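Stk_08120 (Sulfolobus tokodaii str. 7, PDB 2EJX) probably acts as a fatty acid carrier, as a member of a protein family specific to thermoacidophiles. Local coordinates at residues S40-C43 with F49-E52. Numbering follows the deposited sequence.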
loop_
_atom_site.group_PDB
_atom_site.type_symbol
_atom_site.label_atom_id
_atom_site.label_comp_id
_atom_site.label_asym_id
_atom_site.label_seq_id
_atom_site.Cartn_x
_atom_site.Cartn_y
_atom_site.Cartn_z
ATOM N N SER A 40 -2.834 7.620 11.646
ATOM C CA SER A 40 -4.248 7.283 11.829
ATOM C C SER A 40 -4.780 6.531 10.613
ATOM O O SER A 40 -4.381 6.804 9.492
ATOM C CB SER A 40 -5.053 8.551 12.081
ATOM O OG SER A 40 -4.572 9.133 13.285
ATOM N N ILE A 41 -5.668 5.558 10.830
ATOM C CA ILE A 41 -6.333 4.875 9.726
ATOM C C ILE A 41 -7.703 4.411 10.230
ATOM O O ILE A 41 -7.806 3.949 11.355
ATOM C CB ILE A 41 -5.483 3.701 9.146
ATOM C CG1 ILE A 41 -6.208 2.971 8.004
ATOM C CG2 ILE A 41 -5.053 2.745 10.225
ATOM C CD1 ILE A 41 -5.525 3.086 6.630
ATOM N N LYS A 42 -8.726 4.615 9.406
ATOM C CA LYS A 42 -10.099 4.218 9.697
ATOM C C LYS A 42 -10.547 3.302 8.583
ATOM O O LYS A 42 -10.530 3.692 7.413
ATOM C CB LYS A 42 -11.020 5.427 9.786
ATOM C CG LYS A 42 -12.303 5.149 10.548
ATOM C CD LYS A 42 -13.317 6.260 10.468
ATOM C CE LYS A 42 -14.196 6.091 9.224
ATOM N NZ LYS A 42 -15.637 6.510 9.455
ATOM N N CYS A 43 -10.939 2.082 8.945
ATOM C CA CYS A 43 -11.302 1.038 7.973
ATOM C C CYS A 43 -12.590 0.290 8.319
ATOM O O CYS A 43 -12.662 -0.950 8.311
ATOM C CB CYS A 43 -10.156 0.054 7.804
ATOM S SG CYS A 43 -8.838 0.809 6.932
ATOM N N PHE A 49 -11.252 3.576 3.137
ATOM C CA PHE A 49 -10.392 3.987 4.202
ATOM C C PHE A 49 -10.228 5.496 4.247
ATOM O O PHE A 49 -10.387 6.178 3.238
ATOM C CB PHE A 49 -9.008 3.333 4.024
ATOM C CG PHE A 49 -8.193 3.963 2.954
ATOM C CD1 PHE A 49 -7.289 4.984 3.279
ATOM C CD2 PHE A 49 -8.327 3.553 1.634
ATOM C CE1 PHE A 49 -6.529 5.582 2.316
ATOM C CE2 PHE A 49 -7.574 4.152 0.640
ATOM C CZ PHE A 49 -6.676 5.174 0.983
ATOM N N GLU A 50 -9.911 5.976 5.436
ATOM C CA GLU A 50 -9.403 7.328 5.640
ATOM C C GLU A 50 -8.163 7.211 6.503
ATOM O O GLU A 50 -8.144 6.483 7.520
ATOM C CB GLU A 50 -10.451 8.185 6.373
ATOM C CG GLU A 50 -11.800 8.185 5.705
ATOM C CD GLU A 50 -12.951 8.524 6.648
ATOM O OE1 GLU A 50 -12.747 9.321 7.593
ATOM O OE2 GLU A 50 -14.062 7.966 6.443
ATOM N N ALA A 51 -7.128 7.957 6.139
ATOM C CA ALA A 51 -5.920 7.940 6.914
ATOM C C ALA A 51 -5.291 9.337 7.004
ATOM O O ALA A 51 -5.589 10.213 6.198
ATOM C CB ALA A 51 -4.916 6.945 6.298
ATOM N N GLU A 52 -4.451 9.502 8.013
ATOM C CA GLU A 52 -3.712 10.731 8.249
ATOM C C GLU A 52 -2.259 10.380 8.428
ATOM O O GLU A 52 -1.905 9.423 9.116
ATOM C CB GLU A 52 -4.241 11.441 9.517
ATOM C CG GLU A 52 -5.626 12.124 9.265
ATOM C CD GLU A 52 -6.171 12.915 10.472
ATOM O OE1 GLU A 52 -5.382 13.546 11.210
ATOM O OE2 GLU A 52 -7.400 12.888 10.685
HETATM O O HOH W 1 -3.532 11.760 13.042
HETATM O O HOH W 2 -15.647 9.422 8.710
#
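Ser-40 to Lys-42 pair with Glu-50 to Glu-52 in an antiparallel beta hairpin made of strands 38-42 and 48-55. The fold is consistent with the Bet v 1-like clan: a curved antiparallel sheet with a long C-terminal helix. Strand 38-42 is outermost in the sheet within this chain. Strand 48-55 is joined on its far edge to strand 58-69, by backbone hydrogen bonds of Phe-49 with Gly-64 and of Ala-51 with Val-62.

Two hydrogen-bonded pairs hold the register. Ser-40 and Glu-52 exchange two backbone hydrogen bonds, and so do Lys-42 and Glu-50. The shortest of the four runs from Lys-42 N to Glu-50 O (2.7 Å), with the donor nearly in line with the C=O. Between these pairs lies the non-hydrogen-bonded pair of Ile-41 and Ala-51.

The face with Ile-41 and Ala-51 is the tightly packed side. With CG1 anti to the backbone N (chi1 179°), the Ile-41 chain carries CD1 to 3.9 Å from Ala-51 CB. The same CD1 meets the Phe-49 ring obliquely, 4.2 Å from CD1 of Phe-49. The ring itself is buried and touches Ile-31 of helix 27-34 and Tyr-77 of strand 72-79. At the turn end of the hairpin, Cys-43 SG packs 3.9 Å from Phe-49 CB.

The opposite face is polar and open to solvent. The side chains of Lys-42 and Glu-50 run side by side in the same direction, and Lys-42 CE touches Glu-50 OE2 at 3.4 Å. Their charged ends meet more loosely. The salt bridge is long, 3.7 Å from Lys-42 NZ to Glu-50 OE2. A water also links the pair, accepting from Lys-42 NZ and donating to Glu-50 OE1. Toward the other end, Ser-40 and Glu-52 touch through their CB atoms. Beyond them a second water sits 2.8 Å from Ser-40 OG and donates to Glu-52 OE1.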